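Heat shock protein, putative (Plasmodium falciparum, PDB 1Y6Z) is a putative Hsp90-family chaperone, crystallised here as its middle domain, and probably uses ATP binding and hydrolysis to assist protein folding. Local coordinates at residues 60-73 with 84-98. Numbering follows the deposited sequence.
Sequences ELSKNMFDEESRGI and DKFSESIPRWLTFLR
Glu60 meets Arg98 in a salt bridge, Arg98 NH2 lying 2.9 Å from Glu60 OE1. The oxygen sits in the guanidinium plane, while the nitrogen approaches from above the carboxylate plane; a water joins Glu60 OE2 to Arg98 NE. Arg98 NH1 turns back to Thr95 O and Leu97 O, so hydrogen bonds from all three nitrogens fix this buried guanidinium. Leu61, branched and apolar, presses CD1 against Phe96 CA and CB and also touches Tyr157 of helix 145-164.

The ring of Phe66 lies flat on the guanidinium of Arg92, planes 4° apart and Arg92 CZ 4.1 Å from the ring centroid, a cation-pi stack. Arg92 CG stands between its backbone N and carbonyl carbon (chi1 75°), and the extended chain beyond lays CD over the ring as a CH-pi contact; the far end forms a salt bridge with Glu164. Thr95 uses both branches: CG2 packs 3.8 Å from Phe66 CD1, and OG1 is bridged by a water to Asp67 N.

Past the type I turn Asp67-Ser70, Arg71 NH1 reaches the syn lone pair of Asp84 OD1 at 2.7 Å, while NE and NH2 both donate to Glu69 OE1, an acid that is poorly ordered and so less firmly placed. Lys85 NZ lies over the guanidinium face, and the two acids probably offset this crowding of positive charge. Gly72, whose positive phi favours glycine, lies with its CA over one face of the Arg98 guanidinium, 3.3 Å from Arg98 NH1. Ile73 O accepts from Phe86 N at 3.2 Å, and Ile73 CD1 meets Ile90 CD1 in the interior.

Two irregular connections, leading into the parallel neighbours 73-77 and 98-103, thus pack together where they enter the mixed sheet, and against helices 121-141 and 145-164, as part of the alpha/beta architecture of an Hsp90 middle domain.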
# COMPACT_ATOMS: atom_id res chain seq x y z
N GLU B 60 -7.24 -26.77 -12.41
CA GLU B 60 -5.89 -27.15 -11.95
C GLU B 60 -5.72 -27.12 -10.42
O GLU B 60 -4.83 -27.77 -9.88
CB GLU B 60 -4.81 -26.21 -12.52
CG GLU B 60 -4.72 -26.14 -14.02
CD GLU B 60 -5.61 -25.05 -14.60
OE1 GLU B 60 -6.32 -24.40 -13.83
OE2 GLU B 60 -5.62 -24.85 -15.84
N LEU B 61 -6.60 -26.40 -9.71
CA LEU B 61 -6.46 -26.25 -8.28
C LEU B 61 -7.61 -26.87 -7.52
O LEU B 61 -7.80 -26.62 -6.33
CB LEU B 61 -6.36 -24.75 -7.90
CG LEU B 61 -5.22 -23.99 -8.59
CD1 LEU B 61 -5.30 -22.49 -8.17
CD2 LEU B 61 -3.93 -24.65 -8.10
N SER B 62 -8.42 -27.65 -8.21
CA SER B 62 -9.62 -28.16 -7.57
C SER B 62 -9.42 -29.54 -6.94
O SER B 62 -10.39 -30.15 -6.48
CB SER B 62 -10.74 -28.24 -8.59
OG SER B 62 -11.85 -28.91 -7.97
N LYS B 63 -8.20 -30.07 -7.00
CA LYS B 63 -7.90 -31.38 -6.38
C LYS B 63 -6.94 -31.19 -5.22
O LYS B 63 -7.28 -31.52 -4.10
CB LYS B 63 -7.36 -32.39 -7.39
CG LYS B 63 -8.41 -32.92 -8.39
CD LYS B 63 -7.72 -33.78 -9.49
CE LYS B 63 -8.70 -34.26 -10.57
NZ LYS B 63 -8.06 -34.70 -11.84
N ASN B 64 -5.75 -30.68 -5.48
CA ASN B 64 -4.86 -30.17 -4.43
C ASN B 64 -4.81 -28.63 -4.43
O ASN B 64 -4.84 -28.01 -5.48
CB ASN B 64 -3.44 -30.69 -4.63
CG ASN B 64 -2.53 -30.42 -3.42
OD1 ASN B 64 -1.48 -29.77 -3.55
ND2 ASN B 64 -2.96 -30.90 -2.22
N MET B 65 -4.62 -28.04 -3.26
CA MET B 65 -4.40 -26.59 -3.16
C MET B 65 -3.35 -26.07 -4.11
O MET B 65 -3.43 -24.93 -4.58
CB MET B 65 -4.02 -26.18 -1.75
CG MET B 65 -5.18 -25.74 -0.92
SD MET B 65 -4.53 -24.74 0.37
CE MET B 65 -3.21 -25.72 0.94
N PHE B 66 -2.33 -26.86 -4.36
CA PHE B 66 -1.30 -26.40 -5.27
C PHE B 66 -1.13 -27.38 -6.41
O PHE B 66 -1.30 -28.59 -6.22
CB PHE B 66 0.00 -26.08 -4.52
CG PHE B 66 -0.17 -25.00 -3.46
CD1 PHE B 66 -0.21 -23.64 -3.84
CD2 PHE B 66 -0.31 -25.32 -2.12
CE1 PHE B 66 -0.40 -22.63 -2.87
CE2 PHE B 66 -0.47 -24.31 -1.14
CZ PHE B 66 -0.53 -22.97 -1.53
N ASP B 67 -0.91 -26.81 -7.61
CA ASP B 67 -0.64 -27.54 -8.87
C ASP B 67 0.86 -27.55 -8.99
O ASP B 67 1.50 -26.49 -8.99
CB ASP B 67 -1.26 -26.79 -10.06
CG ASP B 67 -0.93 -27.42 -11.45
OD1 ASP B 67 -0.82 -26.65 -12.45
OD2 ASP B 67 -0.82 -28.67 -11.56
N GLU B 68 1.43 -28.75 -9.11
CA GLU B 68 2.89 -28.91 -9.14
C GLU B 68 3.49 -28.24 -10.38
O GLU B 68 4.70 -27.96 -10.43
CB GLU B 68 3.25 -30.39 -9.10
CG GLU B 68 3.11 -31.09 -10.44
CD GLU B 68 3.17 -32.60 -10.34
OE1 GLU B 68 3.61 -33.12 -9.28
OE2 GLU B 68 2.80 -33.27 -11.34
N GLU B 69 2.63 -27.96 -11.35
CA GLU B 69 3.03 -27.44 -12.63
C GLU B 69 3.04 -25.93 -12.64
O GLU B 69 3.73 -25.31 -13.47
CB GLU B 69 2.08 -27.95 -13.70
CG GLU B 69 1.97 -29.47 -13.74
CD GLU B 69 1.06 -29.95 -14.85
OE1 GLU B 69 1.12 -29.37 -15.96
OE2 GLU B 69 0.28 -30.91 -14.61
N SER B 70 2.29 -25.35 -11.70
CA SER B 70 2.03 -23.92 -11.60
C SER B 70 1.85 -23.24 -12.96
O SER B 70 2.76 -22.57 -13.47
CB SER B 70 3.10 -23.23 -10.75
OG SER B 70 2.47 -22.35 -9.83
N ARG B 71 0.66 -23.40 -13.53
CA ARG B 71 0.36 -22.86 -14.86
C ARG B 71 0.06 -21.36 -14.84
O ARG B 71 0.98 -20.53 -14.82
CB ARG B 71 -0.82 -23.64 -15.50
CG ARG B 71 -0.55 -25.13 -15.79
CD ARG B 71 0.68 -25.33 -16.69
NE ARG B 71 0.83 -26.73 -17.09
CZ ARG B 71 1.43 -27.16 -18.20
NH1 ARG B 71 1.97 -26.30 -19.06
NH2 ARG B 71 1.51 -28.47 -18.45
N GLY B 72 -1.23 -21.04 -14.92
CA GLY B 72 -1.80 -19.75 -14.54
C GLY B 72 -1.42 -18.52 -15.31
O GLY B 72 -2.28 -17.86 -15.89
N ILE B 73 -0.15 -18.16 -15.25
CA ILE B 73 0.33 -17.00 -15.96
C ILE B 73 1.12 -17.37 -17.24
O ILE B 73 2.10 -18.14 -17.20
CB ILE B 73 1.12 -16.08 -15.04
CG1 ILE B 73 0.22 -15.67 -13.84
CG2 ILE B 73 1.61 -14.90 -15.78
CD1 ILE B 73 0.88 -14.62 -12.97
N ASP B 84 3.06 -21.34 -20.35
CA ASP B 84 2.15 -20.94 -19.28
C ASP B 84 2.60 -21.35 -17.85
O ASP B 84 1.78 -21.72 -16.99
CB ASP B 84 0.72 -21.39 -19.61
CG ASP B 84 0.56 -22.91 -19.70
OD1 ASP B 84 1.51 -23.70 -19.37
OD2 ASP B 84 -0.57 -23.31 -20.09
N LYS B 85 3.90 -21.27 -17.59
CA LYS B 85 4.46 -21.69 -16.32
C LYS B 85 5.19 -20.57 -15.61
O LYS B 85 6.04 -20.79 -14.73
CB LYS B 85 5.39 -22.90 -16.52
CG LYS B 85 4.69 -24.07 -17.17
CD LYS B 85 5.66 -25.10 -17.70
CE LYS B 85 4.95 -26.42 -17.85
NZ LYS B 85 3.99 -26.61 -16.71
N PHE B 86 4.83 -19.34 -15.96
CA PHE B 86 5.50 -18.19 -15.38
C PHE B 86 5.22 -18.04 -13.86
O PHE B 86 6.00 -17.42 -13.13
CB PHE B 86 5.10 -16.94 -16.13
CG PHE B 86 5.90 -15.78 -15.74
CD1 PHE B 86 7.21 -15.65 -16.20
CD2 PHE B 86 5.39 -14.84 -14.84
CE1 PHE B 86 7.97 -14.56 -15.81
CE2 PHE B 86 6.17 -13.75 -14.43
CZ PHE B 86 7.45 -13.61 -14.93
N SER B 87 4.10 -18.61 -13.41
CA SER B 87 3.70 -18.63 -12.01
C SER B 87 4.63 -19.41 -11.05
O SER B 87 4.57 -19.20 -9.82
CB SER B 87 2.28 -19.20 -11.89
OG SER B 87 1.34 -18.28 -12.41
N GLU B 88 5.47 -20.30 -11.60
CA GLU B 88 6.49 -21.05 -10.82
C GLU B 88 7.54 -20.16 -10.14
O GLU B 88 8.26 -20.60 -9.23
CB GLU B 88 7.25 -21.99 -11.73
CG GLU B 88 6.55 -23.25 -12.13
CD GLU B 88 7.50 -24.19 -12.87
OE1 GLU B 88 8.54 -24.57 -12.26
OE2 GLU B 88 7.22 -24.52 -14.05
N SER B 89 7.66 -18.93 -10.62
CA SER B 89 8.58 -18.00 -10.01
C SER B 89 7.91 -16.96 -9.07
O SER B 89 8.61 -16.20 -8.37
CB SER B 89 9.43 -17.34 -11.12
OG SER B 89 8.60 -16.66 -12.04
N ILE B 90 6.57 -16.90 -9.05
CA ILE B 90 5.91 -15.95 -8.15
C ILE B 90 5.55 -16.70 -6.86
O ILE B 90 5.53 -17.93 -6.88
CB ILE B 90 4.72 -15.13 -8.83
CG1 ILE B 90 3.43 -15.93 -8.93
CG2 ILE B 90 5.10 -14.69 -10.25
CD1 ILE B 90 2.20 -15.03 -9.26
N PRO B 91 5.30 -15.99 -5.72
CA PRO B 91 4.94 -16.71 -4.48
C PRO B 91 3.80 -17.66 -4.74
O PRO B 91 2.90 -17.33 -5.49
CB PRO B 91 4.48 -15.59 -3.56
CG PRO B 91 5.41 -14.43 -4.00
CD PRO B 91 5.34 -14.54 -5.52
N ARG B 92 3.86 -18.85 -4.19
CA ARG B 92 2.81 -19.80 -4.57
C ARG B 92 1.45 -19.46 -4.01
O ARG B 92 0.41 -19.98 -4.48
CB ARG B 92 3.20 -21.22 -4.15
CG ARG B 92 3.05 -21.50 -2.66
CD ARG B 92 3.40 -23.00 -2.34
NE ARG B 92 3.17 -23.30 -0.93
CZ ARG B 92 3.10 -24.54 -0.42
NH1 ARG B 92 3.28 -25.60 -1.20
NH2 ARG B 92 2.89 -24.72 0.86
N TRP B 93 1.39 -18.56 -3.02
CA TRP B 93 0.06 -18.18 -2.54
C TRP B 93 -0.75 -17.46 -3.65
O TRP B 93 -1.96 -17.41 -3.58
CB TRP B 93 0.10 -17.36 -1.26
CG TRP B 93 0.57 -16.00 -1.42
CD1 TRP B 93 1.86 -15.59 -1.40
CD2 TRP B 93 -0.24 -14.81 -1.68
NE1 TRP B 93 1.92 -14.24 -1.64
CE2 TRP B 93 0.64 -13.73 -1.75
CE3 TRP B 93 -1.64 -14.58 -1.79
CZ2 TRP B 93 0.20 -12.39 -1.98
CZ3 TRP B 93 -2.09 -13.24 -1.97
CH2 TRP B 93 -1.17 -12.18 -2.09
N LEU B 94 -0.07 -16.98 -4.69
CA LEU B 94 -0.72 -16.34 -5.83
C LEU B 94 -0.98 -17.23 -7.05
O LEU B 94 -1.30 -16.71 -8.12
CB LEU B 94 0.13 -15.16 -6.31
CG LEU B 94 -0.01 -14.02 -5.32
CD1 LEU B 94 1.13 -13.09 -5.62
CD2 LEU B 94 -1.42 -13.31 -5.50
N THR B 95 -0.87 -18.54 -6.86
CA THR B 95 -1.08 -19.56 -7.90
C THR B 95 -2.48 -19.46 -8.52
O THR B 95 -2.68 -19.90 -9.64
CB THR B 95 -0.87 -21.01 -7.37
OG1 THR B 95 -0.88 -21.97 -8.46
CG2 THR B 95 -1.92 -21.41 -6.34
N PHE B 96 -3.43 -18.89 -7.77
CA PHE B 96 -4.84 -18.81 -8.28
C PHE B 96 -5.00 -17.71 -9.33
O PHE B 96 -5.98 -17.71 -10.04
CB PHE B 96 -5.86 -18.62 -7.16
CG PHE B 96 -5.73 -17.30 -6.42
CD1 PHE B 96 -4.93 -17.19 -5.30
CD2 PHE B 96 -6.39 -16.15 -6.89
CE1 PHE B 96 -4.80 -15.98 -4.58
CE2 PHE B 96 -6.22 -14.90 -6.20
CZ PHE B 96 -5.45 -14.84 -5.05
N LEU B 97 -4.05 -16.77 -9.45
CA LEU B 97 -4.18 -15.73 -10.46
C LEU B 97 -4.04 -16.35 -11.89
O LEU B 97 -3.29 -17.29 -12.09
CB LEU B 97 -2.97 -14.74 -10.32
CG LEU B 97 -2.87 -13.80 -9.14
CD1 LEU B 97 -1.58 -12.94 -9.43
CD2 LEU B 97 -4.02 -12.88 -9.13
N ARG B 98 -4.76 -15.79 -12.85
CA ARG B 98 -4.59 -16.14 -14.25
C ARG B 98 -4.25 -14.83 -14.95
O ARG B 98 -4.81 -13.78 -14.64
CB ARG B 98 -5.86 -16.78 -14.81
CG ARG B 98 -6.24 -18.10 -14.15
CD ARG B 98 -5.21 -19.11 -14.53
NE ARG B 98 -5.37 -20.48 -14.01
CZ ARG B 98 -4.76 -20.95 -12.92
NH1 ARG B 98 -4.03 -20.15 -12.17
NH2 ARG B 98 -4.93 -22.21 -12.55
O HOH W 1 -6.31 -22.18 -16.14
O HOH W 2 0.12 -24.17 -7.55